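Local coordinates for protein beta-glycosidase (Bacteroides caccae, PDB 6T2R) that is an endo-acting family 16 glycoside hydrolase of a human gut bacterium, cleaving mucin O-glycans to initiate mucin breakdown, at residues E148-D153 and S239-V244; W123-T128 and D233-G238. All coordinates share one frame; numbering follows the deposited sequence.

Interaction 1: residues E148-D153 and S239-V244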
loop_
_atom_site.group_PDB
_atom_site.type_symbol
_atom_site.label_atom_id
_atom_site.label_comp_id
_atom_site.label_asym_id
_atom_site.label_seq_id
_atom_site.Cartn_x
_atom_site.Cartn_y
_atom_site.Cartn_z
ATOM N N GLU A 148 -6.751 -0.498 2.174
ATOM C CA GLU A 148 -7.091 -1.782 2.821
ATOM C C GLU A 148 -8.549 -2.091 2.496
ATOM O O GLU A 148 -9.352 -1.192 2.641
ATOM C CB GLU A 148 -6.835 -1.619 4.303
ATOM C CG GLU A 148 -5.407 -1.181 4.545
ATOM C CD GLU A 148 -4.933 -1.480 5.926
ATOM O OE1 GLU A 148 -5.025 -0.537 6.772
ATOM O OE2 GLU A 148 -4.516 -2.630 6.144
ATOM N N ARG A 149 -8.838 -3.263 1.938
ATOM C CA ARG A 149 -10.229 -3.702 1.643
ATOM C C ARG A 149 -10.486 -5.052 2.339
ATOM O O ARG A 149 -9.884 -6.089 1.973
ATOM C CB ARG A 149 -10.487 -3.715 0.136
ATOM C CG ARG A 149 -11.955 -3.520 -0.228
ATOM C CD ARG A 149 -12.876 -4.659 0.200
ATOM N NE ARG A 149 -12.569 -5.780 -0.656
ATOM C CZ ARG A 149 -13.206 -6.059 -1.793
ATOM N NH1 ARG A 149 -14.270 -5.375 -2.165
ATOM N NH2 ARG A 149 -12.774 -7.044 -2.556
ATOM N N LEU A 150 -11.402 -5.013 3.293
ATOM C CA LEU A 150 -11.792 -6.150 4.166
ATOM C C LEU A 150 -12.910 -6.962 3.507
ATOM O O LEU A 150 -13.967 -6.382 3.156
ATOM C CB LEU A 150 -12.295 -5.582 5.500
ATOM C CG LEU A 150 -11.272 -5.457 6.632
ATOM C CD1 LEU A 150 -9.914 -5.007 6.129
ATOM C CD2 LEU A 150 -11.774 -4.512 7.707
ATOM N N ASN A 151 -12.730 -8.276 3.443
ATOM C CA ASN A 151 -13.860 -9.204 3.204
ATOM C C ASN A 151 -14.490 -8.850 1.854
ATOM O O ASN A 151 -13.758 -8.836 0.847
ATOM C CB ASN A 151 -14.816 -9.174 4.409
ATOM C CG ASN A 151 -14.129 -9.730 5.636
ATOM O OD1 ASN A 151 -13.648 -10.867 5.613
ATOM N ND2 ASN A 151 -14.030 -8.932 6.689
ATOM N N HIS A 152 -15.803 -8.615 1.839
ATOM C CA HIS A 152 -16.602 -8.251 0.638
ATOM C C HIS A 152 -16.987 -6.763 0.694
ATOM O O HIS A 152 -17.920 -6.424 0.005
ATOM C CB HIS A 152 -17.849 -9.173 0.534
ATOM C CG HIS A 152 -17.519 -10.622 0.328
ATOM N ND1 HIS A 152 -17.626 -11.249 -0.928
ATOM C CD2 HIS A 152 -17.060 -11.570 1.183
ATOM C CE1 HIS A 152 -17.241 -12.509 -0.830
ATOM N NE2 HIS A 152 -16.890 -12.732 0.455
ATOM N N ASP A 153 -16.312 -5.900 1.458
ATOM C CA ASP A 153 -16.806 -4.506 1.667
ATOM C C ASP A 153 -16.809 -3.762 0.327
ATOM O O ASP A 153 -15.941 -3.995 -0.496
ATOM C CB ASP A 153 -15.963 -3.699 2.664
ATOM C CG ASP A 153 -15.855 -4.240 4.087
ATOM O OD1 ASP A 153 -16.641 -5.105 4.458
ATOM O OD2 ASP A 153 -14.972 -3.760 4.829
ATOM N N SER A 239 -6.859 -10.453 13.290
ATOM C CA SER A 239 -7.877 -10.117 14.308
ATOM C C SER A 239 -8.818 -9.099 13.687
ATOM O O SER A 239 -9.997 -9.170 13.980
ATOM C CB SER A 239 -7.256 -9.630 15.601
ATOM O OG SER A 239 -6.050 -8.940 15.332
ATOM N N TRP A 240 -8.312 -8.218 12.827
ATOM C CA TRP A 240 -9.128 -7.132 12.223
ATOM C C TRP A 240 -10.121 -7.710 11.199
ATOM O O TRP A 240 -11.330 -7.411 11.269
ATOM C CB TRP A 240 -8.225 -6.046 11.620
ATOM C CG TRP A 240 -8.989 -4.876 11.089
ATOM C CD1 TRP A 240 -10.190 -4.427 11.542
ATOM C CD2 TRP A 240 -8.608 -3.996 10.015
ATOM N NE1 TRP A 240 -10.587 -3.333 10.824
ATOM C CE2 TRP A 240 -9.635 -3.039 9.885
ATOM C CE3 TRP A 240 -7.517 -3.938 9.132
ATOM C CZ2 TRP A 240 -9.600 -2.035 8.924
ATOM C CZ3 TRP A 240 -7.456 -2.918 8.203
ATOM C CH2 TRP A 240 -8.488 -1.982 8.100
ATOM N N VAL A 241 -9.654 -8.517 10.262
ATOM C CA VAL A 241 -10.516 -8.926 9.112
ATOM C C VAL A 241 -11.444 -10.073 9.529
ATOM O O VAL A 241 -12.538 -10.173 8.967
ATOM C CB VAL A 241 -9.658 -9.292 7.893
ATOM C CG1 VAL A 241 -8.832 -10.554 8.136
ATOM C CG2 VAL A 241 -10.513 -9.377 6.640
ATOM N N GLY A 242 -11.034 -10.892 10.496
ATOM C CA GLY A 242 -11.853 -12.025 10.966
ATOM C C GLY A 242 -11.395 -13.296 10.283
ATOM O O GLY A 242 -10.283 -13.303 9.675
ATOM N N THR A 243 -12.200 -14.346 10.355
ATOM C CA THR A 243 -11.759 -15.696 9.922
ATOM C C THR A 243 -11.805 -15.771 8.399
ATOM O O THR A 243 -12.665 -15.148 7.772
ATOM C CB THR A 243 -12.600 -16.814 10.558
ATOM O OG1 THR A 243 -13.977 -16.519 10.296
ATOM C CG2 THR A 243 -12.367 -16.965 12.050
ATOM N N VAL A 244 -10.930 -16.577 7.831
ATOM C CA VAL A 244 -10.956 -16.919 6.382
ATOM C C VAL A 244 -12.002 -18.014 6.112
ATOM O O VAL A 244 -12.001 -19.008 6.838
ATOM C CB VAL A 244 -9.564 -17.381 5.916
ATOM C CG1 VAL A 244 -9.584 -17.703 4.433
ATOM C CG2 VAL A 244 -8.469 -16.376 6.269
#
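Glu-148 brings its carboxylate to the edge of the Trp-240 indole. OE2 of Glu-148 lies 3.6 Å from CZ3 of Trp-240, and the carboxylate and ring planes are 63° apart. Glu-148 is the last acid of the Glu-x-Asp-x-x-Glu pattern of family 16, so the contact probably borders the active site. Leu-150 CD2 packs over one face of the Trp-240 ring, 3.7 Å from the centroid of its five-membered part, a CH-pi contact. CD1 of Leu-150 lies 3.8 Å from CZ3 of Trp-240. With CG anti to the backbone N (chi1 -176°), the Trp-240 ring reaches from its loop to Leu-150. Leu-150 CG also meets CG2 of Val-241 at 4.0 Å. Asn-151 then ties the loops with a hydrogen bond from ND2 to the backbone O of Val-241, 3.0 Å long. The bond is nearly straight (170°), lies in the amide plane and uses a carbonyl lone pair. OD1 of Asn-151 accepts a hydrogen bond from Gly-121 N. The contact joins the type II' beta turn Leu-150 to Asp-153, between strands 147-148 and 155-161, to the loop after strand 228-233. Tyr-157, on strand 155-161, meets the Trp-240 ring edge-to-face.

Interaction 2: residues W123-T128 and D233-G238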
loop_
_atom_site.group_PDB
_atom_site.type_symbol
_atom_site.label_atom_id
_atom_site.label_comp_id
_atom_site.label_asym_id
_atom_site.label_seq_id
_atom_site.Cartn_x
_atom_site.Cartn_y
_atom_site.Cartn_z
ATOM N N TRP A 123 -7.893 -9.205 2.981
ATOM C CA TRP A 123 -7.624 -7.766 3.231
ATOM C C TRP A 123 -6.365 -7.372 2.477
ATOM O O TRP A 123 -5.326 -7.058 3.064
ATOM C CB TRP A 123 -7.554 -7.464 4.731
ATOM C CG TRP A 123 -6.583 -8.259 5.540
ATOM C CD1 TRP A 123 -6.415 -9.613 5.548
ATOM C CD2 TRP A 123 -5.704 -7.743 6.556
ATOM N NE1 TRP A 123 -5.473 -9.965 6.475
ATOM C CE2 TRP A 123 -5.013 -8.837 7.108
ATOM C CE3 TRP A 123 -5.404 -6.465 7.022
ATOM C CZ2 TRP A 123 -4.038 -8.696 8.094
ATOM C CZ3 TRP A 123 -4.439 -6.324 8.005
ATOM C CH2 TRP A 123 -3.772 -7.429 8.532
ATOM N N PRO A 124 -6.447 -7.354 1.128
ATOM C CA PRO A 124 -5.367 -6.814 0.298
ATOM C C PRO A 124 -5.079 -5.347 0.654
ATOM O O PRO A 124 -6.004 -4.650 0.971
ATOM C CB PRO A 124 -5.930 -6.888 -1.119
ATOM C CG PRO A 124 -7.434 -6.821 -0.873
ATOM C CD PRO A 124 -7.635 -7.701 0.332
ATOM N N ALA A 125 -3.809 -4.957 0.638
ATOM C CA ALA A 125 -3.352 -3.624 1.067
ATOM C C ALA A 125 -2.404 -3.019 0.040
ATOM O O ALA A 125 -1.691 -3.762 -0.674
ATOM C CB ALA A 125 -2.696 -3.697 2.433
ATOM N N ILE A 126 -2.388 -1.690 -0.013
ATOM C CA ILE A 126 -1.386 -0.862 -0.746
ATOM C C ILE A 126 -0.879 0.154 0.270
ATOM O O ILE A 126 -1.698 0.885 0.843
ATOM C CB ILE A 126 -2.037 -0.182 -1.967
ATOM C CG1 ILE A 126 -2.640 -1.213 -2.924
ATOM C CG2 ILE A 126 -1.047 0.744 -2.650
ATOM C CD1 ILE A 126 -3.565 -0.668 -3.999
ATOM N N TRP A 127 0.419 0.218 0.504
ATOM C CA TRP A 127 0.890 0.983 1.664
ATOM C C TRP A 127 2.373 1.251 1.566
ATOM O O TRP A 127 3.050 0.607 0.724
ATOM C CB TRP A 127 0.487 0.241 2.936
ATOM C CG TRP A 127 0.995 -1.155 3.122
ATOM C CD1 TRP A 127 0.768 -2.265 2.350
ATOM C CD2 TRP A 127 1.689 -1.631 4.294
ATOM N NE1 TRP A 127 1.322 -3.378 2.940
ATOM C CE2 TRP A 127 1.896 -3.016 4.122
ATOM C CE3 TRP A 127 2.173 -1.002 5.456
ATOM C CZ2 TRP A 127 2.554 -3.781 5.069
ATOM C CZ3 TRP A 127 2.834 -1.760 6.399
ATOM C CH2 TRP A 127 3.010 -3.131 6.197
ATOM N N THR A 128 2.836 2.195 2.384
ATOM C CA THR A 128 4.246 2.607 2.422
ATOM C C THR A 128 4.775 2.650 3.854
ATOM O O THR A 128 4.020 2.909 4.793
ATOM C CB THR A 128 4.467 3.951 1.723
ATOM O OG1 THR A 128 4.027 4.991 2.601
ATOM C CG2 THR A 128 3.806 3.986 0.362
ATOM N N ASP A 233 0.158 -6.052 -1.621
ATOM C CA ASP A 233 0.199 -7.471 -1.209
ATOM C C ASP A 233 -1.182 -7.926 -0.786
ATOM O O ASP A 233 -1.898 -7.158 -0.121
ATOM C CB ASP A 233 1.238 -7.697 -0.096
ATOM C CG ASP A 233 0.872 -7.024 1.220
ATOM O OD1 ASP A 233 1.000 -5.782 1.309
ATOM O OD2 ASP A 233 0.393 -7.744 2.113
ATOM N N MET A 234 -1.517 -9.135 -1.221
ATOM C CA MET A 234 -2.672 -9.904 -0.746
ATOM C C MET A 234 -2.358 -10.333 0.686
ATOM O O MET A 234 -1.161 -10.553 1.037
ATOM C CB MET A 234 -2.932 -11.118 -1.644
ATOM C CG MET A 234 -4.138 -11.958 -1.238
ATOM S SD MET A 234 -5.647 -11.023 -1.015
ATOM C CE MET A 234 -6.024 -10.529 -2.696
ATOM N N GLN A 235 -3.418 -10.410 1.475
ATOM C CA GLN A 235 -3.376 -10.701 2.913
ATOM C C GLN A 235 -4.618 -11.551 3.191
ATOM O O GLN A 235 -5.704 -11.276 2.584
ATOM C CB GLN A 235 -3.330 -9.385 3.708
ATOM C CG GLN A 235 -2.049 -8.605 3.489
ATOM C CD GLN A 235 -1.962 -7.254 4.164
ATOM O OE1 GLN A 235 -2.907 -6.737 4.763
ATOM N NE2 GLN A 235 -0.819 -6.648 4.006
ATOM N N LEU A 236 -4.466 -12.542 4.066
ATOM C CA LEU A 236 -5.576 -13.450 4.472
ATOM C C LEU A 236 -5.551 -13.672 5.991
ATOM O O LEU A 236 -4.501 -14.128 6.507
ATOM C CB LEU A 236 -5.429 -14.783 3.723
ATOM C CG LEU A 236 -5.888 -14.785 2.266
ATOM C CD1 LEU A 236 -5.537 -16.119 1.595
ATOM C CD2 LEU A 236 -7.382 -14.500 2.162
ATOM N N GLY A 237 -6.649 -13.317 6.669
ATOM C CA GLY A 237 -6.850 -13.536 8.116
ATOM C C GLY A 237 -6.116 -12.545 9.016
ATOM O O GLY A 237 -5.153 -11.863 8.579
ATOM N N GLY A 238 -6.546 -12.515 10.276
ATOM C CA GLY A 238 -6.019 -11.655 11.350
ATOM C C GLY A 238 -7.166 -11.180 12.220
ATOM O O GLY A 238 -8.343 -11.474 11.896
#
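Trp-127 NE1 donates a hydrogen bond to OD1 of Asp-233, 2.9 Å long. The acceptor lies in the indole plane and the N-H points almost straight at it (160°). This bond would hold the carboxylate in a set orientation. OD2 of Asp-233 faces the amide of Gln-235, with NE2 of Gln-235 on its syn side, but the modelled 2.5 Å is too short to trust in detail. Backbone bonds run beside them. Ala-125 and Asp-233 are an antiparallel hydrogen-bonded pair, with Ala-125 N to Asp-233 O at 3.0 Å and Asp-233 N to Ala-125 O at 3.1 Å. Past the strand ends, Trp-123 N reaches Gln-235 O at 3.0 Å from above the carbonyl plane. The indole NE1 of Trp-123 adds a weak bond to Gly-237 O.

Around this polar row, Gln-235 lies over one face of Trp-123. Its CB stands 3.6 Å from the centroid of the five-membered ring of Trp-123, a CH-pi contact, and OE1 sits over the same face nearer the rim. Pro-124 and Met-234 lie side by side, with Pro-124 CB 4.0 Å from Met-234 CE. Trp-127 also packs on Glu-143 and Asp-145, in the neighbouring strand that carries part of the family's catalytic signature. The contact extends the pairing of strands 125-130 and 228-233 in the family 16 beta-jelly roll beyond the regular strands and into the loop.

Interactions 1 and 2 adjoin, with centres about 9 Å apart, and Trp-123 is shared by both. Leu-150 CD1 lies 3.7 Å from Trp-123 CB. Val-241 CG1 is 3.7 Å from Trp-123 CD1, on the ring face opposite Gln-235. Glu-148 and Trp-240 also touch this tryptophan. Beside it, Arg-149 O packs 3.2 Å from Pro-124 CD. The segments alternate along the chain, and 233-238 runs directly into 239-244, so one continuous stretch serves both contacts. Glu-143, Asp-145 and Glu-148 have the spacing of the family 16 catalytic signature. Interaction 1 contains Glu-148, and interaction 2 packs Trp-127 on the other two. Both therefore probably border the active-site cleft.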